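Local coordinates for protein geranyltranstransferase (Thermotoga neapolitana, PDB 4WK5) that probably acts as a magnesium-dependent trans-prenyltransferase of the FPP/GGPP synthase family, joining isoprenoid diphosphates into longer chains, at residues 59-64 with 189-194; 185-190 with 215-220. All blocks are in the same frame, centred on the assembly; numbering follows the deposited sequence.

How the interactions relate
Helix 175-201 is the member common to both contacts, whose centres lie 10 Å apart and each about 7 Å from the centre of the chain. Interaction 1 sets its residues 189-194 beside the early helix 59-70, at a small angle; interaction 2 crosses its preceding turns, 185-190, with the next helix, 206-229. Thus one contact spans more than 120 residues of sequence and the other only 24. Leu189 and Phe190 belong to both, and Arg60 NH2 packs 4.1 Å from Phe219 CE2, joining the two contacts directly. Together they set helices 59-70 and 206-229 against helix 175-201, in the buried interior of the largely helical polyprenyl synthetase fold.

Interaction 1: 59-64 with 189-194; sequences IRPLLV and LFAFCF
Arg60 runs extended from CG to NE across Phe190. Its CG makes an off-centre CH-pi contact with the ring, 4.2 Å from the ring centroid, while Phe190 CZ lies over one face of the guanidinium, toward its rim, with the two planes 34° apart. Arg60 CD rests on Leu189 CD2 at 3.6 Å. Ile59 CG2 and Leu63 CD2 meet the same ring at its edge, the latter 3.8 Å from Phe190 CD1. In Leu63, CG anti to the backbone N (chi1 -176°) turns the branch toward helix 175-201, where CD2 meets Cys193 CB (3.7 Å) and Phe194 CE2 (3.7 Å). Cys193 faces helix 59-70, its CB also touching Val64 CG2 at 3.8 Å, and here the CA atoms of Val64 and Cys193 come within 5.0 Å. The short helical axes run nearly in the same direction, 23° apart. Beyond them, Val85 and His89 of helix 75-96 pack on Arg60, Thr280 of helix 278-289 touches Leu63, and Leu156 backs Leu189. The join rests mainly on apolar contact and on the CH-pi approach of Arg60, whose guanidinium meets the Phe190 ring obliquely, which implies that the two helices are matched here chiefly by the fit of their side chains.

Interaction 2: 185-190 with 215-220; sequences KTGALF and FGVAFQ
Thr186 OG1 donates a 2.6 Å hydrogen bond to Gln220 OE1, with the donor 55° out of the carbonyl plane. Gln220 is deposited in two conformers, so the bond is established for one of them. Thr186 CG2 is anti to its own backbone N, which directs the methyl to 3.4 Å from Gly216 O while OG1 faces the glutamine. Lys185 CD passes Gln220 NE2, but its ammonium makes a salt bridge to Glu160. The backbones come closest at Gly187 and Gly216, whose CA atoms are 4.0 Å apart, and a beta carbon on Gly216 would collide with Gly187 CA. The missing side chains allow the axes to come within 7.4 Å, crossing at 135°. Phe190 also takes part in two edge-to-face pairs. Phe215 presents its edge to the Phe190 face, planes 72° apart, with the CE1 atoms of the two rings 3.5 Å from each other. The edge of Phe190 in turn faces Phe219, its CZ standing over the centre of that ring. Cutting Phe190 back to an alanine would probably leave the Phe215 edge without the face it points at and open a gap over the Phe219 ring. Segment 215-220 is followed, within the same helix, by the sequence IYDDLKD, which fits the DDxxD pattern of the family's second aspartate-rich motif. Tyr265 and Val268 of helix 248-274 pack on Phe215, and helix 59-70 meets Phe190 from another side, so Phe190 has helix 206-229 on it as well as helix 59-70.

Interaction 1: 59-64 with 189-194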
loop_
_atom_site.group_PDB
_atom_site.type_symbol
_atom_site.label_atom_id
_atom_site.label_comp_id
_atom_site.label_asym_id
_atom_site.label_seq_id
_atom_site.Cartn_x
_atom_site.Cartn_y
_atom_site.Cartn_z
ATOM N N ILE A 59 5.060 5.526 19.736
ATOM C CA ILE A 59 3.866 5.996 20.445
ATOM C C ILE A 59 2.583 5.316 19.954
ATOM O O ILE A 59 1.737 4.910 20.750
ATOM C CB ILE A 59 3.731 7.522 20.315
ATOM C CG1 ILE A 59 4.903 8.215 21.021
ATOM C CG2 ILE A 59 2.412 7.996 20.892
ATOM C CD1 ILE A 59 5.154 7.717 22.435
ATOM N N ARG A 60 2.451 5.158 18.644
ATOM C CA ARG A 60 1.220 4.588 18.099
ATOM C C ARG A 60 1.018 3.122 18.496
ATOM O O ARG A 60 -0.058 2.771 18.981
ATOM C CB ARG A 60 1.186 4.752 16.576
ATOM C CG ARG A 60 1.036 6.205 16.143
ATOM C CD ARG A 60 1.428 6.401 14.663
ATOM N NE ARG A 60 1.443 7.824 14.304
ATOM C CZ ARG A 60 2.469 8.642 14.526
ATOM N NH1 ARG A 60 3.573 8.186 15.096
ATOM N NH2 ARG A 60 2.390 9.926 14.176
ATOM N N PRO A 61 2.036 2.252 18.299
ATOM C CA PRO A 61 1.764 0.868 18.716
ATOM C C PRO A 61 1.607 0.743 20.231
ATOM O O PRO A 61 0.837 -0.099 20.704
ATOM C CB PRO A 61 3.000 0.091 18.226
ATOM C CG PRO A 61 4.063 1.127 17.988
ATOM C CD PRO A 61 3.309 2.364 17.557
ATOM N N LEU A 62 2.330 1.563 20.988
ATOM C CA LEU A 62 2.152 1.556 22.439
ATOM C C LEU A 62 0.726 1.942 22.817
ATOM O O LEU A 62 0.160 1.369 23.740
ATOM C CB LEU A 62 3.150 2.492 23.119
ATOM C CG LEU A 62 4.587 1.978 23.247
ATOM C CD1 LEU A 62 5.517 3.120 23.633
ATOM C CD2 LEU A 62 4.647 0.864 24.285
ATOM N N LEU A 63 0.144 2.901 22.102
ATOM C CA LEU A 63 -1.240 3.294 22.351
ATOM C C LEU A 63 -2.211 2.147 22.057
ATOM O O LEU A 63 -3.136 1.901 22.834
ATOM C CB LEU A 63 -1.592 4.532 21.521
ATOM C CG LEU A 63 -2.954 5.187 21.663
ATOM C CD1 LEU A 63 -3.125 5.728 23.094
ATOM C CD2 LEU A 63 -3.051 6.312 20.630
ATOM N N VAL A 64 -1.995 1.430 20.957
ATOM C CA VAL A 64 -2.816 0.256 20.667
ATOM C C VAL A 64 -2.750 -0.749 21.830
ATOM O O VAL A 64 -3.783 -1.258 22.284
ATOM C CB VAL A 64 -2.383 -0.425 19.364
ATOM C CG1 VAL A 64 -3.142 -1.737 19.171
ATOM C CG2 VAL A 64 -2.600 0.530 18.179
ATOM N N LEU A 189 -4.593 8.156 11.807
ATOM C CA LEU A 189 -3.900 6.962 12.280
ATOM C C LEU A 189 -4.037 6.841 13.800
ATOM O O LEU A 189 -4.152 5.732 14.327
ATOM C CB LEU A 189 -2.421 6.959 11.878
ATOM C CG LEU A 189 -1.643 5.658 12.133
ATOM C CD1 LEU A 189 -2.351 4.444 11.532
ATOM C CD2 LEU A 189 -0.245 5.802 11.510
ATOM N N PHE A 190 -4.040 7.965 14.510
ATOM C CA PHE A 190 -4.283 7.888 15.957
ATOM C C PHE A 190 -5.715 7.460 16.244
ATOM O O PHE A 190 -5.961 6.724 17.190
ATOM C CB PHE A 190 -3.968 9.224 16.641
ATOM C CG PHE A 190 -2.495 9.421 16.921
ATOM C CD1 PHE A 190 -1.867 8.712 17.942
ATOM C CD2 PHE A 190 -1.745 10.310 16.163
ATOM C CE1 PHE A 190 -0.503 8.890 18.198
ATOM C CE2 PHE A 190 -0.396 10.495 16.405
ATOM C CZ PHE A 190 0.232 9.785 17.431
ATOM N N ALA A 191 -6.669 7.900 15.427
ATOM C CA ALA A 191 -8.048 7.467 15.626
ATOM C C ALA A 191 -8.140 5.945 15.485
ATOM O O ALA A 191 -8.885 5.272 16.217
ATOM C CB ALA A 191 -8.972 8.160 14.631
ATOM N N PHE A 192 -7.380 5.401 14.534
ATOM C CA PHE A 192 -7.374 3.963 14.320
ATOM C C PHE A 192 -6.753 3.245 15.517
ATOM O O PHE A 192 -7.199 2.151 15.878
ATOM C CB PHE A 192 -6.630 3.601 13.026
ATOM C CG PHE A 192 -6.619 2.128 12.734
ATOM C CD1 PHE A 192 -7.718 1.515 12.142
ATOM C CD2 PHE A 192 -5.512 1.348 13.061
ATOM C CE1 PHE A 192 -7.704 0.144 11.874
ATOM C CE2 PHE A 192 -5.496 -0.015 12.794
ATOM C CZ PHE A 192 -6.590 -0.614 12.202
ATOM N N CYS A 193 -5.750 3.858 16.146
ATOM C CA CYS A 193 -5.134 3.253 17.336
ATOM C C CYS A 193 -6.145 3.071 18.461
ATOM O O CYS A 193 -6.038 2.123 19.221
ATOM C CB CYS A 193 -3.958 4.083 17.852
ATOM S SG CYS A 193 -2.543 4.089 16.747
ATOM N N PHE A 194 -7.108 3.989 18.573
ATOM C CA PHE A 194 -8.220 3.844 19.519
ATOM C C PHE A 194 -9.325 2.911 19.010
ATOM O O PHE A 194 -9.845 2.088 19.763
ATOM C CB PHE A 194 -8.823 5.223 19.828
ATOM C CG PHE A 194 -8.031 6.028 20.815
ATOM C CD1 PHE A 194 -8.243 5.872 22.178
ATOM C CD2 PHE A 194 -7.103 6.963 20.394
ATOM C CE1 PHE A 194 -7.523 6.618 23.092
ATOM C CE2 PHE A 194 -6.380 7.714 21.303
ATOM C CZ PHE A 194 -6.592 7.544 22.653
#

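Interaction 2: 185-190 with 215-220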
loop_
_atom_site.group_PDB
_atom_site.type_symbol
_atom_site.label_atom_id
_atom_site.label_comp_id
_atom_site.label_asym_id
_atom_site.label_seq_id
_atom_site.Cartn_x
_atom_site.Cartn_y
_atom_site.Cartn_z
ATOM N N LYS A 185 -3.787 13.731 7.995
ATOM C CA LYS A 185 -2.389 13.302 7.923
ATOM C C LYS A 185 -1.881 12.627 9.196
ATOM O O LYS A 185 -1.018 11.733 9.139
ATOM C CB LYS A 185 -1.507 14.511 7.586
ATOM C CG LYS A 185 -0.014 14.239 7.508
ATOM C CD LYS A 185 0.745 15.564 7.612
ATOM C CE LYS A 185 2.238 15.355 7.804
ATOM N NZ LYS A 185 2.852 14.633 6.664
ATOM N N THR A 186 -2.408 13.059 10.339
ATOM C CA THR A 186 -1.949 12.576 11.637
ATOM C C THR A 186 -3.101 12.020 12.481
ATOM O O THR A 186 -2.985 10.953 13.100
ATOM C CB THR A 186 -1.246 13.705 12.421
ATOM O OG1 THR A 186 -0.178 14.221 11.616
ATOM C CG2 THR A 186 -0.684 13.186 13.750
ATOM N N GLY A 187 -4.219 12.735 12.488
ATOM C CA GLY A 187 -5.383 12.320 13.258
ATOM C C GLY A 187 -5.904 10.935 12.905
ATOM O O GLY A 187 -6.244 10.147 13.797
ATOM N N ALA A 188 -5.970 10.630 11.612
ATOM C CA ALA A 188 -6.626 9.392 11.189
ATOM C C ALA A 188 -5.924 8.151 11.762
ATOM O O ALA A 188 -6.592 7.195 12.178
ATOM C CB ALA A 188 -6.701 9.314 9.645
ATOM N N LEU A 189 -4.593 8.156 11.807
ATOM C CA LEU A 189 -3.900 6.962 12.280
ATOM C C LEU A 189 -4.037 6.841 13.800
ATOM O O LEU A 189 -4.152 5.732 14.327
ATOM C CB LEU A 189 -2.421 6.959 11.878
ATOM C CG LEU A 189 -1.643 5.658 12.133
ATOM C CD1 LEU A 189 -2.351 4.444 11.532
ATOM C CD2 LEU A 189 -0.245 5.802 11.510
ATOM N N PHE A 190 -4.040 7.965 14.510
ATOM C CA PHE A 190 -4.283 7.888 15.957
ATOM C C PHE A 190 -5.715 7.460 16.244
ATOM O O PHE A 190 -5.961 6.724 17.190
ATOM C CB PHE A 190 -3.968 9.224 16.641
ATOM C CG PHE A 190 -2.495 9.421 16.921
ATOM C CD1 PHE A 190 -1.867 8.712 17.942
ATOM C CD2 PHE A 190 -1.745 10.310 16.163
ATOM C CE1 PHE A 190 -0.503 8.890 18.198
ATOM C CE2 PHE A 190 -0.396 10.495 16.405
ATOM C CZ PHE A 190 0.232 9.785 17.431
ATOM N N PHE A 215 -6.621 13.920 19.571
ATOM C CA PHE A 215 -5.280 13.694 20.093
ATOM C C PHE A 215 -4.242 13.891 18.988
ATOM O O PHE A 215 -3.209 14.533 19.192
ATOM C CB PHE A 215 -5.150 12.294 20.701
ATOM C CG PHE A 215 -3.754 11.975 21.174
ATOM C CD1 PHE A 215 -2.868 11.286 20.356
ATOM C CD2 PHE A 215 -3.319 12.394 22.424
ATOM C CE1 PHE A 215 -1.580 11.016 20.779
ATOM C CE2 PHE A 215 -2.039 12.120 22.846
ATOM C CZ PHE A 215 -1.168 11.434 22.020
ATOM N N GLY A 216 -4.527 13.337 17.811
ATOM C CA GLY A 216 -3.620 13.450 16.678
ATOM C C GLY A 216 -3.377 14.884 16.230
ATOM O O GLY A 216 -2.252 15.251 15.909
ATOM N N VAL A 217 -4.427 15.699 16.175
ATOM C CA VAL A 217 -4.230 17.092 15.801
ATOM C C VAL A 217 -3.344 17.798 16.840
ATOM O O VAL A 217 -2.418 18.531 16.482
ATOM C CB VAL A 217 -5.576 17.840 15.646
ATOM C CG1 VAL A 217 -5.336 19.331 15.462
ATOM C CG2 VAL A 217 -6.333 17.278 14.452
ATOM N N ALA A 218 -3.615 17.555 18.121
ATOM C CA ALA A 218 -2.814 18.139 19.199
ATOM C C ALA A 218 -1.363 17.676 19.117
ATOM O O ALA A 218 -0.431 18.465 19.300
ATOM C CB ALA A 218 -3.412 17.782 20.565
ATOM N N PHE A 219 -1.184 16.390 18.829
ATOM C CA PHE A 219 0.143 15.799 18.669
ATOM C C PHE A 219 0.933 16.515 17.570
ATOM O O PHE A 219 2.111 16.841 17.750
ATOM C CB PHE A 219 0.001 14.301 18.369
ATOM C CG PHE A 219 1.295 13.524 18.400
ATOM C CD1 PHE A 219 1.765 12.985 19.594
ATOM C CD2 PHE A 219 2.013 13.290 17.233
ATOM C CE1 PHE A 219 2.934 12.249 19.631
ATOM C CE2 PHE A 219 3.187 12.554 17.258
ATOM C CZ PHE A 219 3.652 12.032 18.460
ATOM N N GLN A 220 0.295 16.764 16.428
ATOM C CA GLN A 220 0.985 17.417 15.316
ATOM C C GLN A 220 1.321 18.875 15.652
ATOM O O GLN A 220 2.386 19.364 15.275
ATOM C CB GLN A 220 0.159 17.341 14.018
ATOM C CG GLN A 220 0.923 17.848 12.786
ATOM C CD GLN A 220 0.237 17.556 11.453
ATOM O OE1 GLN A 220 -0.677 16.733 11.368
ATOM N NE2 GLN A 220 0.680 18.247 10.403
#